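Local coordinates for 3-hydroxyacyl-CoA dehydrogenase (PDB 1ZEJ), which probably oxidises a 3-hydroxy substrate with NAD+, as 3-hydroxyacyl-CoA dehydrogenases and L-gulonate 3-dehydrogenases do, at residues A[35-40]-A[60-65]; A[102-107]-A[126-131]; A[121-126]-A[147-152]; A[139-144]-A[173-178]. All blocks are in the same frame, centred on the assembly; numbering follows the deposited sequence. Where two conformers were deposited one is given.

Contact 1: residues A[35-40]-A[60-65]; sequences HEVVLQ and SKIEFT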
loop_
_atom_site.group_PDB
_atom_site.type_symbol
_atom_site.label_atom_id
_atom_site.label_comp_id
_atom_site.label_asym_id
_atom_site.label_seq_id
_atom_site.Cartn_x
_atom_site.Cartn_y
_atom_site.Cartn_z
ATOM N N HIS A 35 -25.082 -10.390 -17.922
ATOM C CA HIS A 35 -25.588 -9.742 -19.134
ATOM C C HIS A 35 -25.186 -10.494 -20.398
ATOM O O HIS A 35 -24.367 -11.415 -20.381
ATOM C CB HIS A 35 -25.022 -8.335 -19.225
ATOM C CG HIS A 35 -25.388 -7.462 -18.074
ATOM N ND1 HIS A 35 -26.675 -7.022 -17.854
ATOM C CD2 HIS A 35 -24.632 -6.917 -17.095
ATOM C CE1 HIS A 35 -26.703 -6.275 -16.767
ATOM N NE2 HIS A 35 -25.474 -6.189 -16.288
ATOM N N GLU A 36 -25.802 -10.132 -21.500
ATOM C CA GLU A 36 -25.346 -10.659 -22.774
ATOM C C GLU A 36 -24.200 -9.831 -23.296
ATOM O O GLU A 36 -24.176 -8.613 -23.115
ATOM C CB GLU A 36 -26.470 -10.646 -23.781
ATOM C CG GLU A 36 -27.536 -11.623 -23.408
ATOM C CD GLU A 36 -28.687 -11.539 -24.344
ATOM O OE1 GLU A 36 -29.220 -10.416 -24.522
ATOM O OE2 GLU A 36 -29.046 -12.603 -24.892
ATOM N N VAL A 37 -23.265 -10.491 -23.968
ATOM C CA VAL A 37 -22.114 -9.825 -24.511
ATOM C C VAL A 37 -21.932 -10.142 -25.990
ATOM O O VAL A 37 -22.077 -11.287 -26.416
ATOM C CB VAL A 37 -20.844 -10.251 -23.733
ATOM C CG1 VAL A 37 -19.595 -9.604 -24.318
ATOM C CG2 VAL A 37 -21.006 -9.855 -22.244
ATOM N N VAL A 38 -21.583 -9.113 -26.742
ATOM C CA VAL A 38 -20.987 -9.292 -28.078
ATOM C C VAL A 38 -19.480 -8.932 -28.012
ATOM O O VAL A 38 -19.099 -7.804 -27.672
ATOM C CB VAL A 38 -21.719 -8.451 -29.122
ATOM C CG1 VAL A 38 -21.113 -8.729 -30.492
ATOM C CG2 VAL A 38 -23.192 -8.791 -29.148
ATOM N N LEU A 39 -18.633 -9.895 -28.306
ATOM C CA LEU A 39 -17.187 -9.707 -28.266
ATOM C C LEU A 39 -16.681 -9.658 -29.683
ATOM O O LEU A 39 -16.810 -10.651 -30.434
ATOM C CB LEU A 39 -16.539 -10.855 -27.522
ATOM C CG LEU A 39 -14.992 -10.805 -27.384
ATOM C CD1 LEU A 39 -14.561 -9.578 -26.628
ATOM C CD2 LEU A 39 -14.476 -12.053 -26.688
ATOM N N GLN A 40 -16.105 -8.519 -30.049
ATOM C CA GLN A 40 -15.689 -8.245 -31.438
ATOM C C GLN A 40 -14.144 -8.129 -31.542
ATOM O O GLN A 40 -13.487 -7.622 -30.662
ATOM C CB GLN A 40 -16.352 -6.979 -31.958
ATOM C CG GLN A 40 -16.070 -6.667 -33.426
ATOM C CD GLN A 40 -14.879 -5.766 -33.641
ATOM O OE1 GLN A 40 -14.517 -4.998 -32.753
ATOM N NE2 GLN A 40 -14.287 -5.816 -34.842
ATOM N N SER A 60 -22.991 -19.389 -23.650
ATOM C CA SER A 60 -24.356 -19.136 -24.127
ATOM C C SER A 60 -24.708 -17.623 -24.089
ATOM O O SER A 60 -25.593 -17.176 -24.799
ATOM C CB SER A 60 -25.372 -19.979 -23.319
ATOM O OG SER A 60 -25.505 -19.475 -21.995
ATOM N N LYS A 61 -23.980 -16.830 -23.321
ATOM C CA LYS A 61 -24.262 -15.390 -23.219
ATOM C C LYS A 61 -23.357 -14.499 -24.108
ATOM O O LYS A 61 -23.535 -13.290 -24.139
ATOM C CB LYS A 61 -24.129 -14.944 -21.762
ATOM C CG LYS A 61 -25.053 -15.706 -20.769
ATOM C CD LYS A 61 -26.258 -14.845 -20.386
ATOM C CE LYS A 61 -26.037 -14.072 -19.059
ATOM N NZ LYS A 61 -27.222 -13.191 -18.693
ATOM N N ILE A 62 -22.383 -15.081 -24.808
ATOM C CA ILE A 62 -21.369 -14.314 -25.561
ATOM C C ILE A 62 -21.453 -14.644 -27.054
ATOM O O ILE A 62 -21.396 -15.826 -27.402
ATOM C CB ILE A 62 -19.934 -14.591 -25.030
ATOM C CG1 ILE A 62 -19.794 -14.182 -23.557
ATOM C CG2 ILE A 62 -18.893 -13.766 -25.819
ATOM C CD1 ILE A 62 -18.593 -14.801 -22.830
ATOM N N GLU A 63 -21.607 -13.619 -27.908
ATOM C CA GLU A 63 -21.533 -13.772 -29.366
ATOM C C GLU A 63 -20.140 -13.307 -29.748
ATOM O O GLU A 63 -19.678 -12.276 -29.256
ATOM C CB GLU A 63 -22.599 -12.955 -30.091
ATOM C CG GLU A 63 -22.378 -12.862 -31.630
ATOM C CD GLU A 63 -23.493 -12.104 -32.356
ATOM O OE1 GLU A 63 -24.519 -11.795 -31.713
ATOM O OE2 GLU A 63 -23.341 -11.842 -33.569
ATOM N N PHE A 64 -19.458 -14.084 -30.574
ATOM C CA PHE A 64 -18.173 -13.677 -31.109
ATOM C C PHE A 64 -18.386 -13.184 -32.544
ATOM O O PHE A 64 -19.061 -13.853 -33.337
ATOM C CB PHE A 64 -17.208 -14.839 -31.082
ATOM C CG PHE A 64 -17.009 -15.421 -29.704
ATOM C CD1 PHE A 64 -17.903 -16.358 -29.198
ATOM C CD2 PHE A 64 -15.916 -15.067 -28.944
ATOM C CE1 PHE A 64 -17.738 -16.888 -27.922
ATOM C CE2 PHE A 64 -15.730 -15.630 -27.674
ATOM C CZ PHE A 64 -16.658 -16.523 -27.187
ATOM N N THR A 65 -17.792 -12.051 -32.897
ATOM C CA THR A 65 -17.977 -11.507 -34.244
ATOM C C THR A 65 -16.802 -10.661 -34.688
ATOM O O THR A 65 -16.059 -10.133 -33.867
ATOM C CB THR A 65 -19.244 -10.631 -34.250
ATOM O OG1 THR A 65 -19.485 -10.106 -35.550
ATOM C CG2 THR A 65 -19.141 -9.485 -33.278
#

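Contact 2: residues A[102-107]-A[126-131]; sequences PLCSNT and LGVHWM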
loop_
_atom_site.group_PDB
_atom_site.type_symbol
_atom_site.label_atom_id
_atom_site.label_comp_id
_atom_site.label_asym_id
_atom_site.label_seq_id
_atom_site.Cartn_x
_atom_site.Cartn_y
_atom_site.Cartn_z
ATOM N N PRO A 102 -23.384 4.839 -23.919
ATOM C CA PRO A 102 -22.092 5.181 -23.314
ATOM C C PRO A 102 -20.978 4.353 -23.937
ATOM O O PRO A 102 -21.151 3.141 -24.211
ATOM C CB PRO A 102 -22.292 4.814 -21.845
ATOM C CG PRO A 102 -23.667 4.902 -21.601
ATOM C CD PRO A 102 -24.346 4.419 -22.885
ATOM N N LEU A 103 -19.860 5.011 -24.173
ATOM C CA LEU A 103 -18.663 4.407 -24.733
ATOM C C LEU A 103 -17.563 4.469 -23.695
ATOM O O LEU A 103 -17.257 5.539 -23.189
ATOM C CB LEU A 103 -18.190 5.181 -25.957
ATOM C CG LEU A 103 -19.185 5.448 -27.078
ATOM C CD1 LEU A 103 -18.484 6.255 -28.174
ATOM C CD2 LEU A 103 -19.695 4.148 -27.594
ATOM N N CYS A 104 -16.957 3.330 -23.400
ATOM C CA CYS A 104 -16.087 3.190 -22.239
ATOM C C CYS A 104 -14.751 2.622 -22.685
ATOM O O CYS A 104 -14.697 1.442 -22.951
ATOM C CB CYS A 104 -16.702 2.204 -21.262
ATOM S SG CYS A 104 -18.305 2.644 -20.658
ATOM N N SER A 105 -13.668 3.387 -22.680
ATOM C CA SER A 105 -12.359 2.855 -23.041
ATOM C C SER A 105 -11.621 2.272 -21.802
ATOM O O SER A 105 -11.502 2.946 -20.785
ATOM C CB SER A 105 -11.537 3.943 -23.725
ATOM O OG SER A 105 -10.243 3.457 -24.036
ATOM N N ASN A 106 -11.172 1.024 -21.878
ATOM C CA ASN A 106 -10.283 0.455 -20.853
ATOM C C ASN A 106 -8.920 1.011 -21.200
ATOM O O ASN A 106 -8.261 0.558 -22.142
ATOM C CB ASN A 106 -10.264 -1.083 -20.881
ATOM C CG ASN A 106 -9.349 -1.712 -19.768
ATOM O OD1 ASN A 106 -9.479 -1.446 -18.540
ATOM N ND2 ASN A 106 -8.445 -2.575 -20.208
ATOM N N THR A 107 -8.529 2.053 -20.521
ATOM C CA THR A 107 -7.313 2.741 -20.908
ATOM C C THR A 107 -6.409 2.620 -19.691
ATOM O O THR A 107 -6.831 2.929 -18.582
ATOM C CB THR A 107 -7.589 4.222 -21.466
ATOM O OG1 THR A 107 -6.364 4.962 -21.559
ATOM C CG2 THR A 107 -8.583 5.001 -20.634
ATOM N N LEU A 126 -16.246 7.853 -21.554
ATOM C CA LEU A 126 -15.444 7.879 -20.348
ATOM C C LEU A 126 -14.498 6.695 -20.317
ATOM O O LEU A 126 -14.605 5.767 -21.137
ATOM C CB LEU A 126 -16.373 7.962 -19.149
ATOM C CG LEU A 126 -17.094 6.837 -18.418
ATOM C CD1 LEU A 126 -18.362 7.327 -17.715
ATOM C CD2 LEU A 126 -17.257 5.549 -19.109
ATOM N N GLY A 127 -13.584 6.719 -19.375
ATOM C CA GLY A 127 -12.618 5.635 -19.216
ATOM C C GLY A 127 -13.214 4.697 -18.188
ATOM O O GLY A 127 -13.815 5.138 -17.201
ATOM N N VAL A 128 -13.050 3.394 -18.410
ATOM C CA VAL A 128 -13.387 2.389 -17.357
ATOM C C VAL A 128 -12.190 1.462 -17.246
ATOM O O VAL A 128 -11.957 0.639 -18.177
ATOM C CB VAL A 128 -14.690 1.595 -17.637
ATOM C CG1 VAL A 128 -14.919 0.516 -16.652
ATOM C CG2 VAL A 128 -15.882 2.470 -17.651
ATOM N N HIS A 129 -11.461 1.592 -16.134
ATOM C CA HIS A 129 -10.209 0.948 -15.840
ATOM C C HIS A 129 -10.437 -0.281 -14.948
ATOM O O HIS A 129 -10.772 -0.181 -13.769
ATOM C CB HIS A 129 -9.298 1.990 -15.183
ATOM C CG HIS A 129 -7.963 1.486 -14.767
ATOM N ND1 HIS A 129 -7.290 2.011 -13.682
ATOM C CD2 HIS A 129 -7.150 0.532 -15.299
ATOM C CE1 HIS A 129 -6.138 1.373 -13.541
ATOM N NE2 HIS A 129 -6.036 0.467 -14.505
ATOM N N TRP A 130 -10.384 -1.437 -15.596
ATOM C CA TRP A 130 -10.571 -2.724 -14.962
ATOM C C TRP A 130 -9.237 -3.193 -14.494
ATOM O O TRP A 130 -8.221 -2.871 -15.083
ATOM C CB TRP A 130 -11.080 -3.752 -15.974
ATOM C CG TRP A 130 -12.456 -3.489 -16.538
ATOM C CD1 TRP A 130 -12.765 -2.630 -17.552
ATOM C CD2 TRP A 130 -13.683 -4.108 -16.159
ATOM N NE1 TRP A 130 -14.095 -2.675 -17.826
ATOM C CE2 TRP A 130 -14.689 -3.563 -16.969
ATOM C CE3 TRP A 130 -14.034 -5.056 -15.202
ATOM C CZ2 TRP A 130 -16.026 -3.956 -16.874
ATOM C CZ3 TRP A 130 -15.366 -5.463 -15.116
ATOM C CH2 TRP A 130 -16.347 -4.902 -15.932
HETATM N N MSE A 131 -9.222 -3.999 -13.436
HETATM C CA MSE A 131 -7.968 -4.555 -12.922
HETATM C C MSE A 131 -7.816 -5.973 -13.492
HETATM O O MSE A 131 -8.679 -6.473 -14.207
HETATM C CB MSE A 131 -7.949 -4.542 -11.389
HETATM C CG MSE A 131 -8.401 -3.250 -10.745
HETATM SE SE MSE A 131 -7.229 -1.739 -11.149
HETATM C CE MSE A 131 -8.534 -0.248 -11.223
#

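Contact 3: residues A[121-126]-A[147-152]; sequences SPSRFL and FTDSKT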
loop_
_atom_site.group_PDB
_atom_site.type_symbol
_atom_site.label_atom_id
_atom_site.label_comp_id
_atom_site.label_asym_id
_atom_site.label_seq_id
_atom_site.Cartn_x
_atom_site.Cartn_y
_atom_site.Cartn_z
ATOM N N SER A 121 -18.816 13.084 -30.106
ATOM C CA SER A 121 -19.818 13.197 -29.037
ATOM C C SER A 121 -19.244 12.738 -27.685
ATOM O O SER A 121 -19.647 11.694 -27.105
ATOM C CB SER A 121 -21.074 12.399 -29.449
ATOM O OG SER A 121 -20.689 11.093 -29.962
ATOM N N PRO A 122 -18.318 13.530 -27.152
ATOM C CA PRO A 122 -17.595 13.072 -25.958
ATOM C C PRO A 122 -18.393 13.123 -24.637
ATOM O O PRO A 122 -17.875 12.668 -23.611
ATOM C CB PRO A 122 -16.386 13.995 -25.944
ATOM C CG PRO A 122 -16.879 15.226 -26.490
ATOM C CD PRO A 122 -17.843 14.858 -27.577
ATOM N N SER A 123 -19.607 13.693 -24.641
ATOM C CA SER A 123 -20.373 13.734 -23.407
ATOM C C SER A 123 -20.713 12.349 -22.860
ATOM O O SER A 123 -20.929 12.216 -21.652
ATOM C CB SER A 123 -21.641 14.562 -23.515
ATOM O OG SER A 123 -22.455 14.074 -24.520
ATOM N N ARG A 124 -20.736 11.332 -23.728
ATOM C CA ARG A 124 -21.077 9.964 -23.310
ATOM C C ARG A 124 -19.889 9.015 -23.414
ATOM O O ARG A 124 -20.047 7.809 -23.447
ATOM C CB ARG A 124 -22.318 9.445 -24.062
ATOM C CG ARG A 124 -22.241 9.573 -25.557
ATOM C CD ARG A 124 -21.122 8.770 -26.237
ATOM N NE ARG A 124 -21.259 8.984 -27.663
ATOM C CZ ARG A 124 -21.926 8.189 -28.494
ATOM N NH1 ARG A 124 -22.375 7.019 -28.110
ATOM N NH2 ARG A 124 -22.076 8.545 -29.742
ATOM N N PHE A 125 -18.680 9.578 -23.385
ATOM C CA PHE A 125 -17.444 8.820 -23.399
ATOM C C PHE A 125 -16.789 8.958 -22.024
ATOM O O PHE A 125 -16.767 10.060 -21.417
ATOM C CB PHE A 125 -16.439 9.382 -24.420
ATOM C CG PHE A 125 -15.066 8.755 -24.305
ATOM C CD1 PHE A 125 -14.878 7.442 -24.648
ATOM C CD2 PHE A 125 -13.987 9.477 -23.798
ATOM C CE1 PHE A 125 -13.641 6.824 -24.493
ATOM C CE2 PHE A 125 -12.744 8.894 -23.658
ATOM C CZ PHE A 125 -12.567 7.537 -24.033
ATOM N N LEU A 126 -16.246 7.853 -21.554
ATOM C CA LEU A 126 -15.444 7.879 -20.348
ATOM C C LEU A 126 -14.498 6.695 -20.317
ATOM O O LEU A 126 -14.605 5.767 -21.137
ATOM C CB LEU A 126 -16.373 7.962 -19.149
ATOM C CG LEU A 126 -17.094 6.837 -18.418
ATOM C CD1 LEU A 126 -18.362 7.327 -17.715
ATOM C CD2 LEU A 126 -17.257 5.549 -19.109
ATOM N N PHE A 147 -15.351 16.458 -20.564
ATOM C CA PHE A 147 -16.567 16.435 -21.369
ATOM C C PHE A 147 -17.666 15.548 -20.845
ATOM O O PHE A 147 -18.813 15.725 -21.189
ATOM C CB PHE A 147 -16.271 15.964 -22.786
ATOM C CG PHE A 147 -15.207 16.754 -23.513
ATOM C CD1 PHE A 147 -15.539 17.832 -24.298
ATOM C CD2 PHE A 147 -13.864 16.349 -23.476
ATOM C CE1 PHE A 147 -14.545 18.555 -24.990
ATOM C CE2 PHE A 147 -12.873 17.060 -24.191
ATOM C CZ PHE A 147 -13.221 18.154 -24.942
ATOM N N THR A 148 -17.307 14.513 -20.108
ATOM C CA THR A 148 -18.222 13.473 -19.712
ATOM C C THR A 148 -19.382 14.082 -18.911
ATOM O O THR A 148 -19.169 14.858 -17.945
ATOM C CB THR A 148 -17.513 12.421 -18.819
ATOM O OG1 THR A 148 -16.293 11.928 -19.422
ATOM C CG2 THR A 148 -18.466 11.276 -18.538
ATOM N N ASP A 149 -20.602 13.726 -19.251
ATOM C CA ASP A 149 -21.740 14.222 -18.451
ATOM C C ASP A 149 -22.082 13.321 -17.282
ATOM O O ASP A 149 -21.672 12.166 -17.224
ATOM C CB ASP A 149 -22.945 14.520 -19.327
ATOM C CG ASP A 149 -23.499 13.320 -20.002
ATOM O OD1 ASP A 149 -23.305 12.187 -19.518
ATOM O OD2 ASP A 149 -24.193 13.528 -21.022
ATOM N N SER A 150 -22.833 13.858 -16.333
ATOM C CA SER A 150 -23.151 13.146 -15.097
ATOM C C SER A 150 -24.023 11.907 -15.294
ATOM O O SER A 150 -23.892 10.925 -14.558
ATOM C CB SER A 150 -23.950 14.060 -14.159
ATOM O OG SER A 150 -24.512 13.291 -13.108
ATOM N N LYS A 151 -24.932 12.005 -16.239
ATOM C CA LYS A 151 -25.844 10.909 -16.587
ATOM C C LYS A 151 -25.099 9.680 -17.066
ATOM O O LYS A 151 -25.483 8.554 -16.706
ATOM C CB LYS A 151 -26.827 11.380 -17.662
ATOM C CG LYS A 151 -27.417 10.331 -18.543
ATOM N N THR A 152 -24.061 9.907 -17.871
ATOM C CA THR A 152 -23.230 8.822 -18.378
ATOM C C THR A 152 -22.452 8.165 -17.240
ATOM O O THR A 152 -22.400 6.945 -17.149
ATOM C CB THR A 152 -22.257 9.296 -19.459
ATOM O OG1 THR A 152 -23.007 9.877 -20.519
ATOM C CG2 THR A 152 -21.428 8.122 -20.000
#

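Contact 4: residues A[139-144]-A[173-178]; sequences LVEIVI and QSLVNR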
loop_
_atom_site.group_PDB
_atom_site.type_symbol
_atom_site.label_atom_id
_atom_site.label_comp_id
_atom_site.label_asym_id
_atom_site.label_seq_id
_atom_site.Cartn_x
_atom_site.Cartn_y
_atom_site.Cartn_z
ATOM N N LEU A 139 -12.166 -4.033 -7.903
ATOM C CA LEU A 139 -12.139 -2.598 -8.180
ATOM C C LEU A 139 -12.243 -2.284 -9.666
ATOM O O LEU A 139 -11.579 -2.920 -10.503
ATOM C CB LEU A 139 -10.893 -1.925 -7.557
ATOM C CG LEU A 139 -10.849 -0.414 -7.768
ATOM C CD1 LEU A 139 -11.804 0.315 -6.792
ATOM C CD2 LEU A 139 -9.495 0.103 -7.587
ATOM N N VAL A 140 -13.123 -1.347 -9.995
ATOM C CA VAL A 140 -13.127 -0.744 -11.316
ATOM C C VAL A 140 -13.176 0.757 -11.098
ATOM O O VAL A 140 -13.988 1.253 -10.319
ATOM C CB VAL A 140 -14.297 -1.207 -12.189
ATOM C CG1 VAL A 140 -14.208 -0.611 -13.561
ATOM C CG2 VAL A 140 -14.308 -2.691 -12.285
ATOM N N GLU A 141 -12.287 1.464 -11.762
ATOM C CA GLU A 141 -12.270 2.924 -11.732
ATOM C C GLU A 141 -12.953 3.478 -12.965
ATOM O O GLU A 141 -12.712 3.005 -14.070
ATOM C CB GLU A 141 -10.862 3.453 -11.720
ATOM C CG GLU A 141 -10.126 3.235 -10.418
ATOM C CD GLU A 141 -8.701 3.767 -10.494
ATOM O OE1 GLU A 141 -8.054 3.555 -11.569
ATOM O OE2 GLU A 141 -8.237 4.429 -9.510
ATOM N N ILE A 142 -13.822 4.452 -12.771
ATOM C CA ILE A 142 -14.326 5.235 -13.895
ATOM C C ILE A 142 -13.508 6.488 -13.941
ATOM O O ILE A 142 -13.417 7.180 -12.920
ATOM C CB ILE A 142 -15.793 5.585 -13.688
ATOM C CG1 ILE A 142 -16.631 4.288 -13.724
ATOM C CG2 ILE A 142 -16.250 6.656 -14.697
ATOM C CD1 ILE A 142 -18.062 4.459 -13.382
ATOM N N VAL A 143 -12.936 6.791 -15.107
ATOM C CA VAL A 143 -12.071 7.942 -15.241
ATOM C C VAL A 143 -12.746 8.872 -16.242
ATOM O O VAL A 143 -12.866 8.539 -17.410
ATOM C CB VAL A 143 -10.681 7.538 -15.695
ATOM C CG1 VAL A 143 -9.746 8.754 -15.715
ATOM C CG2 VAL A 143 -10.102 6.466 -14.779
ATOM N N ILE A 144 -13.203 10.013 -15.759
ATOM C CA ILE A 144 -13.952 10.921 -16.589
ATOM C C ILE A 144 -13.091 12.014 -17.238
ATOM O O ILE A 144 -12.074 12.457 -16.703
ATOM C CB ILE A 144 -15.178 11.485 -15.854
ATOM C CG1 ILE A 144 -14.815 12.485 -14.766
ATOM C CG2 ILE A 144 -16.006 10.324 -15.258
ATOM C CD1 ILE A 144 -15.968 13.336 -14.380
ATOM N N GLN A 173 -7.472 11.318 -14.320
ATOM C CA GLN A 173 -6.428 10.276 -14.112
ATOM C C GLN A 173 -6.896 9.250 -13.122
ATOM O O GLN A 173 -7.555 9.587 -12.154
ATOM C CB GLN A 173 -5.108 10.845 -13.575
ATOM C CG GLN A 173 -4.477 11.859 -14.464
ATOM C CD GLN A 173 -3.221 12.432 -13.912
ATOM O OE1 GLN A 173 -2.529 11.811 -13.101
ATOM N NE2 GLN A 173 -2.907 13.640 -14.341
ATOM N N SER A 174 -6.473 8.022 -13.337
ATOM C CA SER A 174 -6.640 6.942 -12.373
ATOM C C SER A 174 -5.955 7.198 -11.011
ATOM O O SER A 174 -4.750 7.504 -10.958
ATOM C CB SER A 174 -6.063 5.643 -12.966
ATOM O OG SER A 174 -5.841 4.666 -11.977
ATOM N N LEU A 175 -6.689 6.966 -9.921
ATOM C CA LEU A 175 -6.144 7.080 -8.566
ATOM C C LEU A 175 -5.176 5.962 -8.258
ATOM O O LEU A 175 -4.131 6.165 -7.654
ATOM C CB LEU A 175 -7.269 7.091 -7.517
ATOM C CG LEU A 175 -8.344 8.191 -7.620
ATOM C CD1 LEU A 175 -9.258 8.120 -6.396
ATOM C CD2 LEU A 175 -7.765 9.574 -7.718
ATOM N N VAL A 176 -5.504 4.753 -8.708
ATOM C CA VAL A 176 -4.599 3.637 -8.629
ATOM C C VAL A 176 -3.276 3.914 -9.317
ATOM O O VAL A 176 -2.246 3.629 -8.737
ATOM C CB VAL A 176 -5.236 2.339 -9.255
ATOM C CG1 VAL A 176 -4.187 1.245 -9.369
ATOM C CG2 VAL A 176 -6.432 1.902 -8.419
ATOM N N ASN A 177 -3.273 4.446 -10.536
ATOM C CA ASN A 177 -2.023 4.750 -11.269
ATOM C C ASN A 177 -1.245 5.797 -10.469
ATOM O O ASN A 177 -0.018 5.742 -10.340
ATOM C CB ASN A 177 -2.321 5.247 -12.682
ATOM C CG ASN A 177 -2.681 4.105 -13.658
ATOM O OD1 ASN A 177 -2.646 2.938 -13.293
ATOM N ND2 ASN A 177 -3.055 4.472 -14.886
ATOM N N ARG A 178 -1.975 6.757 -9.884
ATOM C CA ARG A 178 -1.316 7.852 -9.139
ATOM C C ARG A 178 -0.608 7.294 -7.925
ATOM O O ARG A 178 0.527 7.649 -7.661
ATOM C CB ARG A 178 -2.355 8.919 -8.747
ATOM C CG ARG A 178 -2.753 9.796 -9.947
ATOM C CD ARG A 178 -3.843 10.793 -9.540
ATOM N NE ARG A 178 -3.338 11.757 -8.567
ATOM C CZ ARG A 178 -4.036 12.808 -8.183
ATOM N NH1 ARG A 178 -5.250 13.006 -8.682
ATOM N NH2 ARG A 178 -3.524 13.652 -7.322
#

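Contact 1: residues A[35-40]-A[60-65]
Val37 O is met twice from the neighbouring strand: Glu63 N donates a hydrogen bond to it at 2.8 Å, and Ile62 CA adds a CA-H...O contact. The ladder extends both ways from there, in parallel register. Val37 N reaches Lys61 O, Leu39 N reaches Glu63 O, and Thr65 N closes on Leu39 O at 3.0 Å. This is the parallel pairing of a beta-alpha-beta crossover, strand 36-40, helix 44-53, strand 62-65, in the nucleotide-binding half of the protein.

On the face carrying Val37, Leu39, Ile62 and Phe64 the contact is all carbon. Leu39 CD2 comes obliquely to Phe64 CE2 at 3.9 Å, while Ile62 CG2 lies over one face of that ring, offset toward its rim. Helices 22-32 and 44-53 pack against this side.

The other face mixes methyls with polar ends. Thr65 turns OG1 anti to its backbone nitrogen (chi1 -179°), where it takes a bond from Thr67 N; CG2 is thereby pushed against Val38 CG1, a tight 3.5 Å. Glu63 OE1 leads off to a salt bridge with Lys70. At the strand entry the bent chain of Lys61 lays CE on His35 O at 3.4 Å. Backbone bonds therefore fix the register, the oily face seals against the helices, and the polar ends on the other face find partners outside the pair.

Contact 2: residues A[102-107]-A[126-131]
Asn106 swings CG anti to its backbone nitrogen (chi1 -178°), and with chi2 at 55° this carries OD1 across to Trp130 N. The resulting bond is 3.1 Å long and nearly straight, with the donor almost in line with the amide carbonyl. OD1 also sits at the edge of the Trp130 ring, in its plane, 3.6 Å from Trp130 CD1; the amide and indole planes are steeply inclined to each other. A side chain thus carries on the strand pairing beyond the last backbone-to-backbone hydrogen bond.

Upstream, backbone bonds of a parallel pair take over: Leu126 N to Leu103 O, Ser105 N to Leu126 O, and Val128 N to Ser105 O at 2.9 Å. These are strands 103-105 and 125-130, joined through helix 112-116 as a beta-alpha-beta unit of the Rossmann-like domain; their short axes cross at -49°, a strong twist.

Beside Cys104 the contact is apolar. Its sulfur SG lies 3.5 Å from Leu126 CD2, and its CB touches Val128 CG2 at 3.7 Å. On the face of Ser105, OG bonds to Glu79 and to Lys88, the latter a predicted NAD+ ligand, which also holds Asn106 O. Further along the second strand His129, predicted to be important for catalysis, has Met131 CE over one face of its ring, offset toward the rim.

Contact 3: residues A[121-126]-A[147-152]
Two hydrogen bonds cross between the segments, and both end on carbonyls of 121-126. Asp149 N donates to Ser123 O at 2.9 Å, while Thr148 OG1 donates to Phe125 O at 2.8 Å. With chi1 at -52° the Thr148 hydroxyl stands beside its own backbone nitrogen and also accepts from Ser145 N, so it ties the turn before the helix to the start of the strand.

A second set of bonds is internal to each segment. Asp149 is the N-cap of helix 150-162: its OD1 takes Thr152 N at 2.9 Å and Thr152 OG1 as well, which holds the carboxylate and hydroxyl together next to Ser123 O. Arg124, bent at chi2, grips Ser121 OG side-on through NE and NH2, with that oxygen in the guanidinium plane; its NH1 reaches the carbonyls of Thr99 and Ala101.

Apolar contacts fill in around these. Pro122 CG approaches the Phe147 ring obliquely, 3.7 Å from CD1. Leu126 CD1 and Thr152 CG2 meet at 3.9 Å, the two side chains lying antiparallel alongside one another.

Helix 112-116 borders the contact through Ala116, which touches Pro122, Phe125 and Phe147. Thr152 also meets Pro102, so the first turn of helix 150-162 is seated over the beginnings of strands 103-105 and 125-130.

Contact 4: residues A[139-144]-A[173-178]
Glu141 sends its carboxylate from the strand to the first turn of helix 175-193 and makes hydrogen bonds through each of its oxygens. OE1 receives Ser174 OG at 2.5 Å through its syn lone pair, and OE2 takes Val176 N at 2.9 Å, on its syn side but 22° out of the carboxylate plane. Extended beyond CG, with chi2 at 179°, the chain reaches far enough for one oxygen to face the serine and the other the helix start. Ser174 is itself the N-cap: its OG accepts Asn177 N at 3.0 Å while donating to the glutamate.

Van der Waals contacts flank this bridge. In the apolar pair, Leu139 CD2 packs on Val176 CG2 at 3.6 Å; Val176 CG2 also lies 3.3 Å from Glu141 OE2. Val143 CG1 rests against Gln173 N at 3.7 Å.

Helix 175-193 also packs against the second subunit, where Arg178 forms salt bridges with Glu186 and Glu193 of that chain. Back at the carboxylate, OE1 also takes His129 ND1, giving the histidine-glutamate pair known from the active site of 3-hydroxyacyl-CoA dehydrogenases, here probably positioned by the capped helix end between the two domains.

From the N terminus, contact 1 comes first and closes the loop through helix 44-53 at one edge of the sheet; its centre is about 18 Å from that of contact 2. Contact 2 then closes the loop through helix 112-116 near the middle of the sheet. Contact 3 crosses contact 2, sharing Leu126, and brings the start of helix 150-162 back to the head of strand 125-130. Contact 4 crosses contact 3 in turn and ties antiparallel strand 139-144 to the long helix 175-193. Contacts 2 and 4 run in series yet touch along adjacent strands; contact 4 alone of the four reaches into the helical C-terminal part, and none nests within another.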